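Local coordinates for protein exopolygalacturonase (Yersinia enterocolitica, PDB 2UVF) that hydrolyses polygalacturonic acid of pectin from the chain end as a family 28 exopolygalacturonase, and binds digalacturonic acid, at residues Asn251-Gly256 with Asn359-Asn364; Arg259-Thr264 with Arg337-Val342. All blocks are in the same frame, centred on the assembly; numbering follows the deposited sequence.

In the fold
After the N-terminal fibronectin type III domain and the first coils, the chain runs through loop 251-256 into strand 258-264. It departs for some 70 residues, which include the helices 301-304, 307-317 and 322-328, and returns as 337-342. There contact 2 closes the inner loop. Going on through 342-345, the chain reaches 359-364, where contact 1 closes the outer loop; the two are nested rather than crossed. Contact 2 pairs neighbouring coils of the parallel beta-helix, whereas contact 1 reaches past the coil of strand 334-339 to the next one. Their centres are 9 Å apart, and probable backbone hydrogen bonds, G256 to G338 and N364 to V342, join them.

Contact 1: Asn251-Gly256 with Asn359-Asn364; sequences NNSKPG and NLENHN
H363 NE2 is hydrogen-bonded to E419 OE1, which fixes the polar side of the imidazole, while P255 packs over a face of the same ring. P255 CB sits 3.8 Å from the centroid of the H363 ring and only 8° off the ring normal, a CH-pi contact. H363 CG lies beside the backbone N and anti to the carbonyl carbon (chi1 -71°), presenting a ring face to the proline. P255 CG rests 3.1 Å from the backbone O of E361.

The polar half of the contact is less certain: S253 OG donates a hydrogen bond to E361 OE2 at 2.5 Å, a length that is doubtful because E361 is deposited in two conformers and this bond belongs to one of them. Beyond CG the glutamate is extended, which carries the carboxylate out to the S253 hydroxyl, while E361 CB lies 3.3 Å from S253 O. S253 also touches R337, on strand 334-339, which lies between strands 245-247 and 357-360.

N362 turns its side chain from P255 into the protein. There its OD1 accepts V339 N, while N362 ND2 makes a weak bond to N359 OD1 at 3.0 Å and another weak one to L336 O. With E361 in the left-handed helical conformation, the chain bends sharply as it leaves strand 357-360. The contact thus packs a loop of one coil of the right-handed parallel beta-helix of family 28 enzymes on the turn that leaves strand 357-360, two coils on.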
loop_
_atom_site.group_PDB
_atom_site.type_symbol
_atom_site.label_atom_id
_atom_site.label_comp_id
_atom_site.label_asym_id
_atom_site.label_seq_id
_atom_site.Cartn_x
_atom_site.Cartn_y
_atom_site.Cartn_z
ATOM N N ASN A 251 6.563 24.590 5.662
ATOM C CA ASN A 251 7.947 24.631 6.148
ATOM C C ASN A 251 8.533 23.273 6.550
ATOM O O ASN A 251 9.731 23.024 6.352
ATOM C CB ASN A 251 8.068 25.597 7.347
ATOM C CG ASN A 251 7.762 27.045 6.981
ATOM O OD1 ASN A 251 8.248 27.564 5.966
ATOM N ND2 ASN A 251 6.959 27.711 7.815
ATOM N N ASN A 252 7.700 22.399 7.113
ATOM C CA ASN A 252 8.218 21.305 7.918
ATOM C C ASN A 252 7.558 19.947 7.763
ATOM O O ASN A 252 6.345 19.840 7.639
ATOM C CB ASN A 252 8.197 21.717 9.386
ATOM C CG ASN A 252 8.948 23.005 9.632
ATOM O OD1 ASN A 252 10.094 23.154 9.191
ATOM N ND2 ASN A 252 8.309 23.952 10.328
ATOM N N SER A 253 8.382 18.908 7.809
ATOM C CA SER A 253 7.909 17.547 7.574
ATOM C C SER A 253 7.766 16.710 8.847
ATOM O O SER A 253 7.202 15.617 8.803
ATOM C CB SER A 253 8.796 16.846 6.549
ATOM O OG SER A 253 10.167 16.964 6.886
ATOM N N LYS A 254 8.246 17.254 9.969
ATOM C CA LYS A 254 8.390 16.540 11.248
ATOM C C LYS A 254 7.089 15.907 11.754
ATOM O O LYS A 254 6.066 16.594 11.868
ATOM C CB LYS A 254 8.966 17.481 12.329
ATOM C CG LYS A 254 9.945 16.798 13.318
ATOM C CD LYS A 254 9.753 17.296 14.747
ATOM C CE LYS A 254 8.797 16.372 15.527
ATOM N NZ LYS A 254 8.304 16.958 16.817
ATOM N N PRO A 255 7.128 14.592 12.062
ATOM C CA PRO A 255 5.947 13.869 12.537
ATOM C C PRO A 255 5.362 14.456 13.831
ATOM O O PRO A 255 6.042 14.509 14.841
ATOM C CB PRO A 255 6.458 12.438 12.739
ATOM C CG PRO A 255 7.721 12.346 11.960
ATOM C CD PRO A 255 8.304 13.714 11.933
ATOM N N GLY A 256 4.102 14.875 13.781
ATOM C CA GLY A 256 3.481 15.643 14.852
ATOM C C GLY A 256 3.084 17.048 14.413
ATOM O O GLY A 256 2.367 17.741 15.132
ATOM N N ASN A 359 2.187 8.976 2.051
ATOM C CA ASN A 359 2.414 9.255 3.458
ATOM C C ASN A 359 3.877 9.549 3.600
ATOM O O ASN A 359 4.719 8.704 3.287
ATOM C CB ASN A 359 2.077 8.045 4.326
ATOM C CG ASN A 359 0.632 7.701 4.284
ATOM O OD1 ASN A 359 -0.142 8.165 5.116
ATOM N ND2 ASN A 359 0.237 6.913 3.280
ATOM N N LEU A 360 4.176 10.769 4.027
ATOM C CA LEU A 360 5.555 11.210 4.161
ATOM C C LEU A 360 5.802 11.599 5.618
ATOM O O LEU A 360 5.128 12.477 6.157
ATOM C CB LEU A 360 5.854 12.372 3.193
ATOM C CG LEU A 360 5.793 12.117 1.667
ATOM C CD1 LEU A 360 6.145 13.372 0.936
ATOM C CD2 LEU A 360 6.672 10.940 1.171
ATOM N N GLU A 361 6.750 10.916 6.257
ATOM C CA GLU A 361 7.098 11.228 7.623
ATOM C C GLU A 361 5.906 11.174 8.599
ATOM O O GLU A 361 5.833 11.951 9.509
ATOM C CB GLU A 361 7.877 12.568 7.709
ATOM C CG GLU A 361 9.361 12.462 7.423
ATOM C CD GLU A 361 10.125 13.777 7.451
ATOM O OE1 GLU A 361 10.726 14.159 8.469
ATOM O OE2 GLU A 361 10.161 14.459 6.427
ATOM N N ASN A 362 5.047 10.169 8.419
ATOM C CA ASN A 362 3.924 9.945 9.315
ATOM C C ASN A 362 4.222 8.881 10.368
ATOM O O ASN A 362 5.103 8.024 10.186
ATOM C CB ASN A 362 2.682 9.539 8.525
ATOM C CG ASN A 362 2.209 10.611 7.606
ATOM O OD1 ASN A 362 2.684 11.745 7.668
ATOM N ND2 ASN A 362 1.265 10.280 6.745
ATOM N N HIS A 363 3.495 8.968 11.484
ATOM C CA HIS A 363 3.447 7.899 12.445
ATOM C C HIS A 363 2.010 7.457 12.560
ATOM O O HIS A 363 1.099 8.281 12.410
ATOM C CB HIS A 363 3.926 8.353 13.832
ATOM C CG HIS A 363 5.394 8.615 13.921
ATOM N ND1 HIS A 363 5.971 9.189 15.032
ATOM C CD2 HIS A 363 6.395 8.423 13.030
ATOM C CE1 HIS A 363 7.272 9.306 14.832
ATOM N NE2 HIS A 363 7.554 8.855 13.622
ATOM N N ASN A 364 1.822 6.169 12.853
ATOM C CA ASN A 364 0.513 5.586 13.175
ATOM C C ASN A 364 -0.530 5.795 12.086
ATOM O O ASN A 364 -1.531 6.469 12.299
ATOM C CB ASN A 364 0.010 6.121 14.525
ATOM C CG ASN A 364 1.088 6.109 15.586
ATOM O OD1 ASN A 364 1.978 5.237 15.583
ATOM N ND2 ASN A 364 1.047 7.103 16.484
#

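Contact 2: Arg259-Thr264 with Arg337-Val342; sequences RNIRIT and RGVENV. With SO4 (sulfate ion), chain D.
N260 and N341 stand side by side and point the same way, their amide planes only 4° apart, at stacked corners of successive coils of the right-handed parallel beta-helix. Both residues have positive phi, so the two chains bend alike. N260 ND2 is hydrogen-bonded to D206 OD1 on the preceding coil.

Parallel bridges pair R259 with E340 and I261 with V342. N260 N donates to E340 O at 2.6 Å, and I261 N to N341 O at 2.9 Å. R259 and E340 meet through their CB atoms, 4.1 Å apart, before their charged ends diverge.

Inside the coil the side chains of I261 and V339 cross at about a right angle. Extended at chi2 (173°), I261 brings CD1 against both valine methyls, 3.6 Å from V339 CG2, and A247 packs against both residues. V342 CG1 lies 3.6 Å from I261 O.

R337 points elsewhere. Its chain bends at chi3 (68°) and sets the guanidinium edge-on to a sulfate, probably from the crystallisation liquor, which R231 N also binds. R337 NH2 makes weak hydrogen bonds to sulfate O4 and to D249 O, whereas R337 NH1 donates to sulfate O2 at 3.1 Å.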
loop_
_atom_site.group_PDB
_atom_site.type_symbol
_atom_site.label_atom_id
_atom_site.label_comp_id
_atom_site.label_asym_id
_atom_site.label_seq_id
_atom_site.Cartn_x
_atom_site.Cartn_y
_atom_site.Cartn_z
ATOM N N ARG A 259 -1.854 16.203 13.545
ATOM C CA ARG A 259 -2.179 15.033 14.332
ATOM C C ARG A 259 -3.625 14.640 14.112
ATOM O O ARG A 259 -4.460 15.485 13.799
ATOM C CB ARG A 259 -1.832 15.212 15.831
ATOM C CG ARG A 259 -2.709 16.162 16.631
ATOM C CD ARG A 259 -2.290 16.223 18.102
ATOM N NE ARG A 259 -3.340 16.854 18.912
ATOM C CZ ARG A 259 -3.319 16.999 20.243
ATOM N NH1 ARG A 259 -2.296 16.557 20.971
ATOM N NH2 ARG A 259 -4.337 17.595 20.859
ATOM N N ASN A 260 -3.896 13.345 14.267
ATOM C CA ASN A 260 -5.254 12.803 14.230
ATOM C C ASN A 260 -6.038 13.230 12.985
ATOM O O ASN A 260 -7.038 13.933 13.086
ATOM C CB ASN A 260 -6.039 13.139 15.527
ATOM C CG ASN A 260 -5.219 12.940 16.800
ATOM O OD1 ASN A 260 -4.327 12.079 16.871
ATOM N ND2 ASN A 260 -5.528 13.735 17.829
ATOM N N ILE A 261 -5.578 12.805 11.809
ATOM C CA ILE A 261 -6.311 13.070 10.551
ATOM C C ILE A 261 -6.984 11.805 9.989
ATOM O O ILE A 261 -6.374 10.745 9.917
ATOM C CB ILE A 261 -5.421 13.752 9.450
ATOM C CG1 ILE A 261 -4.750 15.024 10.011
ATOM C CG2 ILE A 261 -6.247 14.059 8.233
ATOM C CD1 ILE A 261 -3.732 15.683 9.097
ATOM N N ARG A 262 -8.238 11.949 9.571
ATOM C CA ARG A 262 -9.078 10.823 9.164
ATOM C C ARG A 262 -9.791 11.132 7.854
ATOM O O ARG A 262 -10.362 12.212 7.693
ATOM C CB ARG A 262 -10.126 10.504 10.243
ATOM C CG ARG A 262 -9.548 10.017 11.562
ATOM C CD ARG A 262 -10.632 9.816 12.581
ATOM N NE ARG A 262 -11.134 8.448 12.569
ATOM C CZ ARG A 262 -12.264 8.045 12.005
ATOM N NH1 ARG A 262 -13.067 8.902 11.387
ATOM N NH2 ARG A 262 -12.595 6.767 12.074
ATOM N N ILE A 263 -9.751 10.179 6.922
ATOM C CA ILE A 263 -10.474 10.300 5.656
ATOM C C ILE A 263 -11.235 8.995 5.406
ATOM O O ILE A 263 -10.631 7.920 5.365
ATOM C CB ILE A 263 -9.523 10.649 4.484
ATOM C CG1 ILE A 263 -8.520 11.722 4.931
ATOM C CG2 ILE A 263 -10.336 11.033 3.234
ATOM C CD1 ILE A 263 -7.530 12.153 3.877
ATOM N N THR A 264 -12.557 9.088 5.242
ATOM C CA THR A 264 -13.418 7.901 5.340
ATOM C C THR A 264 -14.614 8.011 4.406
ATOM O O THR A 264 -14.763 8.988 3.679
ATOM C CB THR A 264 -13.958 7.692 6.800
ATOM O OG1 THR A 264 -14.758 8.819 7.168
ATOM C CG2 THR A 264 -12.831 7.513 7.823
ATOM N N ARG A 337 1.813 14.640 5.056
ATOM C CA ARG A 337 3.189 14.745 5.531
ATOM C C ARG A 337 3.247 15.264 6.979
ATOM O O ARG A 337 2.529 16.205 7.348
ATOM C CB ARG A 337 3.997 15.644 4.599
ATOM C CG ARG A 337 5.488 15.615 4.887
ATOM C CD ARG A 337 6.279 16.464 3.921
ATOM N NE ARG A 337 6.012 17.892 4.076
ATOM C CZ ARG A 337 6.770 18.851 3.544
ATOM N NH1 ARG A 337 7.850 18.541 2.846
ATOM N NH2 ARG A 337 6.465 20.124 3.735
ATOM N N GLY A 338 4.098 14.636 7.783
ATOM C CA GLY A 338 4.262 14.996 9.191
ATOM C C GLY A 338 3.124 14.649 10.127
ATOM O O GLY A 338 3.109 15.127 11.257
ATOM N N VAL A 339 2.185 13.803 9.684
ATOM C CA VAL A 339 0.983 13.511 10.467
ATOM C C VAL A 339 1.200 12.439 11.537
ATOM O O VAL A 339 1.793 11.379 11.288
ATOM C CB VAL A 339 -0.263 13.194 9.573
ATOM C CG1 VAL A 339 -1.527 13.108 10.411
ATOM C CG2 VAL A 339 -0.445 14.258 8.503
ATOM N N GLU A 340 0.730 12.754 12.744
ATOM C CA GLU A 340 0.733 11.823 13.856
ATOM C C GLU A 340 -0.694 11.315 14.029
ATOM O O GLU A 340 -1.573 12.102 14.399
ATOM C CB GLU A 340 1.200 12.531 15.132
ATOM C CG GLU A 340 1.306 11.626 16.340
ATOM C CD GLU A 340 2.561 10.785 16.311
ATOM O OE1 GLU A 340 3.502 11.165 15.571
ATOM O OE2 GLU A 340 2.607 9.750 17.024
ATOM N N ASN A 341 -0.908 10.020 13.733
ATOM C CA ASN A 341 -2.242 9.350 13.693
ATOM C C ASN A 341 -3.096 9.613 12.445
ATOM O O ASN A 341 -3.849 10.575 12.404
ATOM C CB ASN A 341 -3.100 9.614 14.947
ATOM C CG ASN A 341 -2.349 9.396 16.252
ATOM O OD1 ASN A 341 -2.564 10.117 17.222
ATOM N ND2 ASN A 341 -1.486 8.414 16.285
ATOM N N VAL A 342 -3.006 8.742 11.442
ATOM C CA VAL A 342 -3.866 8.843 10.244
ATOM C C VAL A 342 -4.818 7.644 10.130
ATOM O O VAL A 342 -4.472 6.528 10.514
ATOM C CB VAL A 342 -3.049 8.946 8.953
ATOM C CG1 VAL A 342 -3.964 9.200 7.756
ATOM C CG2 VAL A 342 -2.030 10.047 9.063
HETATM S S SO4 D . 8.887 22.169 1.619
HETATM O O1 SO4 D . 7.578 22.673 1.196
HETATM O O2 SO4 D . 9.122 20.788 1.163
HETATM O O3 SO4 D . 9.941 23.027 1.058
HETATM O O4 SO4 D . 8.916 22.246 3.084
#